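Local coordinates for protein maltose operon transcriptional repressor (Staphylococcus aureus subsp. aureus Mu50, PDB 3HCW) that probably represses transcription of the maltose operon, its C-terminal fragment having a fold like that of the periplasmic sugar-binding proteins, at residues 176-188 with 210-222. Residues are numbered along the deposited sequence; the frame is centred on the assembly and turned at random. Where two conformers were deposited one is given.
Sequences ILNYMQNLHTRLK and VLYELNIEIPKDV
The H184 ring meets the turn that ends helix 201-213 obliquely: its CD2 lies 3.9 Å from I216 CD1, and NE2 comes within 3.4 Å of L214 O. With CG anti to the backbone N (chi1 -174°), the imidazole swings off its own helix toward this turn, where N215, at positive phi, closes a Schellman motif. The D221 carboxylate is the other flat group. D221 OD2 takes two donors: E217 N approaches along the anti lone pair at 2.9 Å, while K188 NZ, 3.1 Å away, arrives on the syn side, 33° out of the carboxylate plane. The lysine, modelled in two conformers, reaches it in the one described through a chain bent at chi2 and chi4, and the same NZ makes a weak hydrogen bond to N215 O and a long salt bridge to E217. K188, with D221 and more distantly E217, thus links the tail of one helix to the loop that follows the other.

Next to this polar end the contact is aliphatic. L187 forks, CD1 against I216 CD1 and CD2 against V222 CG1. Farther along, V210 CG1 packs on L177 CA and M180 CB; L214 covers M180 CB with CD1 and reaches L177 CD1 with CD2. The bent M180 chain carries SD to L211 CD1, 3.7 Å away.

Helices 173-187 and 201-213 lie side by side on the sheet of this periplasmic-binding-protein-like lobe, with M180 and L187 resting on strand 133-139, L211 on strand 194-198, and V222 opening the adjacent strand 222-227 beside Q194. From segment 210-222, Y212 OH and I218 N hydrogen-bond to I218 N and Y212 OH of the second subunit.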
loop_
_atom_site.group_PDB
_atom_site.type_symbol
_atom_site.label_atom_id
_atom_site.label_comp_id
_atom_site.label_asym_id
_atom_site.label_seq_id
_atom_site.Cartn_x
_atom_site.Cartn_y
_atom_site.Cartn_z
ATOM N N ILE A 176 -15.372 14.614 3.954
ATOM C CA ILE A 176 -14.402 14.869 5.028
ATOM C C ILE A 176 -14.200 16.374 5.207
ATOM O O ILE A 176 -14.268 16.881 6.334
ATOM C CB ILE A 176 -12.994 14.232 4.761
ATOM C CG1 ILE A 176 -13.074 12.742 4.373
ATOM C CG2 ILE A 176 -12.052 14.478 5.949
ATOM C CD1 ILE A 176 -13.216 11.774 5.500
ATOM N N LEU A 177 -13.969 17.071 4.089
ATOM C CA LEU A 177 -13.797 18.526 4.064
ATOM C C LEU A 177 -14.917 19.262 4.780
ATOM O O LEU A 177 -14.643 20.168 5.566
ATOM C CB LEU A 177 -13.643 19.061 2.624
ATOM C CG LEU A 177 -13.519 20.579 2.376
ATOM C CD1 LEU A 177 -12.354 21.245 3.151
ATOM C CD2 LEU A 177 -13.408 20.885 0.878
ATOM N N ASN A 178 -16.163 18.859 4.531
ATOM C CA ASN A 178 -17.313 19.498 5.168
ATOM C C ASN A 178 -17.304 19.317 6.685
ATOM O O ASN A 178 -17.571 20.264 7.426
ATOM C CB ASN A 178 -18.624 18.980 4.570
ATOM C CG ASN A 178 -19.841 19.488 5.315
ATOM O OD1 ASN A 178 -20.194 20.665 5.219
ATOM N ND2 ASN A 178 -20.483 18.608 6.077
ATOM N N TYR A 179 -16.986 18.101 7.133
ATOM C CA TYR A 179 -16.871 17.809 8.560
ATOM C C TYR A 179 -15.751 18.605 9.238
ATOM O O TYR A 179 -15.939 19.093 10.344
ATOM C CB TYR A 179 -16.676 16.308 8.811
ATOM C CG TYR A 179 -17.921 15.473 8.639
ATOM C CD1 TYR A 179 -19.090 15.763 9.349
ATOM C CD2 TYR A 179 -17.930 14.381 7.781
ATOM C CE1 TYR A 179 -20.238 14.994 9.186
ATOM C CE2 TYR A 179 -19.069 13.600 7.619
ATOM C CZ TYR A 179 -20.218 13.913 8.319
ATOM O OH TYR A 179 -21.343 13.135 8.150
ATOM N N MET A 180 -14.599 18.737 8.580
ATOM C CA MET A 180 -13.488 19.484 9.168
ATOM C C MET A 180 -13.688 20.993 9.074
ATOM O O MET A 180 -13.208 21.716 9.937
ATOM C CB MET A 180 -12.119 19.066 8.591
ATOM C CG MET A 180 -11.651 17.623 8.900
ATOM S SD MET A 180 -11.497 17.206 10.650
ATOM C CE MET A 180 -13.027 16.310 10.944
ATOM N N GLN A 181 -14.396 21.460 8.039
ATOM C CA GLN A 181 -14.810 22.876 7.937
ATOM C C GLN A 181 -15.639 23.318 9.136
ATOM O O GLN A 181 -15.397 24.390 9.704
ATOM C CB GLN A 181 -15.597 23.145 6.652
ATOM C CG GLN A 181 -14.733 23.526 5.463
ATOM C CD GLN A 181 -15.487 23.507 4.138
ATOM O OE1 GLN A 181 -16.662 23.113 4.071
ATOM N NE2 GLN A 181 -14.808 23.940 3.072
ATOM N N ASN A 182 -16.603 22.479 9.522
ATOM C CA ASN A 182 -17.396 22.675 10.740
ATOM C C ASN A 182 -16.596 22.846 12.029
ATOM O O ASN A 182 -17.041 23.539 12.944
ATOM C CB ASN A 182 -18.357 21.507 10.925
ATOM C CG ASN A 182 -19.726 21.794 10.378
ATOM O OD1 ASN A 182 -20.632 22.145 11.128
ATOM N ND2 ASN A 182 -19.887 21.663 9.065
ATOM N N LEU A 183 -15.423 22.213 12.096
ATOM C CA LEU A 183 -14.615 22.197 13.312
ATOM C C LEU A 183 -13.475 23.195 13.251
ATOM O O LEU A 183 -12.800 23.421 14.247
ATOM C CB LEU A 183 -14.048 20.793 13.550
ATOM C CG LEU A 183 -15.034 19.681 13.912
ATOM C CD1 LEU A 183 -14.333 18.327 13.935
ATOM C CD2 LEU A 183 -15.723 19.971 15.243
ATOM N N HIS A 184 -13.294 23.796 12.080
ATOM C CA HIS A 184 -12.136 24.629 11.754
ATOM C C HIS A 184 -11.804 25.703 12.800
ATOM O O HIS A 184 -10.649 25.805 13.225
ATOM C CB HIS A 184 -12.334 25.234 10.358
ATOM C CG HIS A 184 -11.158 25.999 9.841
ATOM N ND1 HIS A 184 -11.294 27.047 8.959
ATOM C CD2 HIS A 184 -9.830 25.876 10.078
ATOM C CE1 HIS A 184 -10.102 27.534 8.669
ATOM N NE2 HIS A 184 -9.198 26.839 9.334
ATOM N N THR A 185 -12.817 26.467 13.223
ATOM C CA THR A 185 -12.649 27.523 14.224
ATOM C C THR A 185 -12.199 26.996 15.590
ATOM O O THR A 185 -11.309 27.577 16.206
ATOM C CB THR A 185 -13.930 28.412 14.370
ATOM O OG1 THR A 185 -14.356 28.864 13.079
ATOM C CG2 THR A 185 -13.652 29.636 15.248
ATOM N N ARG A 186 -12.794 25.897 16.052
ATOM C CA ARG A 186 -12.378 25.297 17.325
ATOM C C ARG A 186 -10.997 24.636 17.209
ATOM O O ARG A 186 -10.173 24.728 18.128
ATOM C CB ARG A 186 -13.428 24.314 17.853
ATOM C CG ARG A 186 -13.242 23.965 19.337
ATOM C CD ARG A 186 -14.571 23.720 20.030
ATOM N NE ARG A 186 -14.440 23.507 21.474
ATOM C CZ ARG A 186 -14.387 24.474 22.387
ATOM N NH1 ARG A 186 -14.279 24.153 23.670
ATOM N NH2 ARG A 186 -14.438 25.758 22.030
ATOM N N LEU A 187 -10.744 24.011 16.058
ATOM C CA LEU A 187 -9.461 23.380 15.762
ATOM C C LEU A 187 -8.313 24.391 15.712
ATOM O O LEU A 187 -7.148 24.017 15.835
ATOM C CB LEU A 187 -9.528 22.571 14.452
ATOM C CG LEU A 187 -10.416 21.310 14.430
ATOM C CD1 LEU A 187 -10.321 20.578 13.103
ATOM C CD2 LEU A 187 -10.130 20.329 15.561
ATOM N N LYS A 188 -8.655 25.669 15.556
ATOM C CA LYS A 188 -7.684 26.755 15.484
ATOM C C LYS A 188 -7.609 27.561 16.789
ATOM O O LYS A 188 -6.799 28.479 16.914
ATOM C CB LYS A 188 -8.028 27.676 14.311
ATOM C CG LYS A 188 -6.837 28.087 13.464
ATOM C CD LYS A 188 -6.512 27.033 12.411
ATOM C CE LYS A 188 -5.489 27.555 11.411
ATOM N NZ LYS A 188 -4.098 27.528 11.944
ATOM N N VAL A 210 -6.988 16.709 4.182
ATOM C CA VAL A 210 -7.968 17.772 4.364
ATOM C C VAL A 210 -7.442 18.784 5.391
ATOM O O VAL A 210 -7.534 19.994 5.182
ATOM C CB VAL A 210 -9.367 17.182 4.725
ATOM C CG1 VAL A 210 -10.293 18.235 5.312
ATOM C CG2 VAL A 210 -10.013 16.531 3.474
ATOM N N LEU A 211 -6.839 18.276 6.467
ATOM C CA LEU A 211 -6.207 19.117 7.500
ATOM C C LEU A 211 -5.084 19.990 6.925
ATOM O O LEU A 211 -4.918 21.136 7.339
ATOM C CB LEU A 211 -5.694 18.256 8.671
ATOM C CG LEU A 211 -6.516 18.000 9.936
ATOM C CD1 LEU A 211 -8.034 18.038 9.737
ATOM C CD2 LEU A 211 -6.095 16.703 10.593
ATOM N N TYR A 212 -4.343 19.455 5.956
ATOM C CA TYR A 212 -3.335 20.231 5.230
ATOM C C TYR A 212 -4.003 21.359 4.447
ATOM O O TYR A 212 -3.563 22.521 4.511
ATOM C CB TYR A 212 -2.533 19.330 4.283
ATOM C CG TYR A 212 -1.285 19.977 3.721
ATOM C CD1 TYR A 212 -0.059 19.847 4.375
ATOM C CD2 TYR A 212 -1.323 20.717 2.532
ATOM C CE1 TYR A 212 1.101 20.438 3.865
ATOM C CE2 TYR A 212 -0.169 21.326 2.026
ATOM C CZ TYR A 212 1.040 21.170 2.694
ATOM O OH TYR A 212 2.189 21.752 2.193
ATOM N N GLU A 213 -5.089 21.015 3.750
ATOM C CA GLU A 213 -5.826 21.966 2.919
ATOM C C GLU A 213 -6.371 23.151 3.727
ATOM O O GLU A 213 -6.423 24.265 3.228
ATOM C CB GLU A 213 -6.938 21.255 2.133
ATOM C CG GLU A 213 -7.654 22.131 1.099
ATOM C CD GLU A 213 -8.436 21.342 0.051
ATOM O OE1 GLU A 213 -8.556 21.837 -1.090
ATOM O OE2 GLU A 213 -8.936 20.238 0.361
ATOM N N LEU A 214 -6.734 22.903 4.981
ATOM C CA LEU A 214 -7.324 23.907 5.849
ATOM C C LEU A 214 -6.309 24.603 6.734
ATOM O O LEU A 214 -6.684 25.442 7.558
ATOM C CB LEU A 214 -8.404 23.267 6.724
ATOM C CG LEU A 214 -9.655 22.745 6.005
ATOM C CD1 LEU A 214 -10.585 22.113 7.014
ATOM C CD2 LEU A 214 -10.364 23.868 5.264
ATOM N N ASN A 215 -5.034 24.256 6.541
ATOM C CA ASN A 215 -3.911 24.768 7.326
ATOM C C ASN A 215 -4.039 24.518 8.826
ATOM O O ASN A 215 -3.626 25.338 9.637
ATOM C CB ASN A 215 -3.643 26.250 7.025
ATOM C CG ASN A 215 -2.215 26.672 7.362
ATOM O OD1 ASN A 215 -1.991 27.773 7.869
ATOM N ND2 ASN A 215 -1.249 25.793 7.091
ATOM N N ILE A 216 -4.614 23.371 9.175
ATOM C CA ILE A 216 -4.724 22.927 10.562
ATOM C C ILE A 216 -3.489 22.066 10.869
ATOM O O ILE A 216 -3.421 20.895 10.480
ATOM C CB ILE A 216 -6.027 22.140 10.787
ATOM C CG1 ILE A 216 -7.235 22.993 10.394
ATOM C CG2 ILE A 216 -6.133 21.694 12.233
ATOM C CD1 ILE A 216 -8.541 22.232 10.333
ATOM N N GLU A 217 -2.506 22.672 11.539
ATOM C CA GLU A 217 -1.176 22.065 11.665
ATOM C C GLU A 217 -0.993 21.144 12.864
ATOM O O GLU A 217 -1.538 21.368 13.935
ATOM C CB GLU A 217 -0.055 23.111 11.558
ATOM C CG GLU A 217 -0.063 24.234 12.573
ATOM C CD GLU A 217 0.430 25.561 11.989
ATOM O OE1 GLU A 217 1.490 25.573 11.321
ATOM O OE2 GLU A 217 -0.250 26.593 12.200
ATOM N N ILE A 218 -0.204 20.101 12.647
ATOM C CA ILE A 218 -0.086 18.973 13.556
ATOM C C ILE A 218 1.374 18.862 13.945
ATOM O O ILE A 218 2.235 18.911 13.069
ATOM C CB ILE A 218 -0.524 17.667 12.844
ATOM C CG1 ILE A 218 -1.883 17.854 12.172
ATOM C CG2 ILE A 218 -0.545 16.469 13.810
ATOM C CD1 ILE A 218 -2.242 16.780 11.159
ATOM N N PRO A 219 1.673 18.729 15.254
ATOM C CA PRO A 219 0.785 18.699 16.429
ATOM C C PRO A 219 0.296 20.047 16.979
ATOM O O PRO A 219 -0.542 20.047 17.894
ATOM C CB PRO A 219 1.660 18.020 17.486
ATOM C CG PRO A 219 3.030 18.493 17.149
ATOM C CD PRO A 219 3.083 18.510 15.644
ATOM N N LYS A 220 0.806 21.164 16.447
ATOM C CA LYS A 220 0.490 22.520 16.962
ATOM C C LYS A 220 -1.007 22.863 17.173
ATOM O O LYS A 220 -1.410 23.278 18.265
ATOM C CB LYS A 220 1.143 23.597 16.100
ATOM C CG LYS A 220 0.953 25.006 16.646
ATOM C CD LYS A 220 1.337 26.061 15.633
ATOM C CE LYS A 220 1.209 27.456 16.235
ATOM N NZ LYS A 220 1.553 28.518 15.255
ATOM N N ASP A 221 -1.831 22.697 16.149
ATOM C CA ASP A 221 -3.255 23.011 16.330
ATOM C C ASP A 221 -3.956 21.813 16.948
ATOM O O ASP A 221 -4.700 21.964 17.907
ATOM C CB ASP A 221 -3.927 23.420 15.016
ATOM C CG ASP A 221 -3.481 24.787 14.526
ATOM O OD1 ASP A 221 -3.451 25.738 15.333
ATOM O OD2 ASP A 221 -3.189 24.914 13.316
ATOM N N VAL A 222 -3.701 20.629 16.386
ATOM C CA VAL A 222 -4.290 19.383 16.879
ATOM C C VAL A 222 -3.292 18.241 16.812
ATOM O O VAL A 222 -2.426 18.203 15.944
ATOM C CB VAL A 222 -5.581 18.942 16.100
ATOM C CG1 VAL A 222 -6.730 19.864 16.383
ATOM C CG2 VAL A 222 -5.323 18.803 14.594
#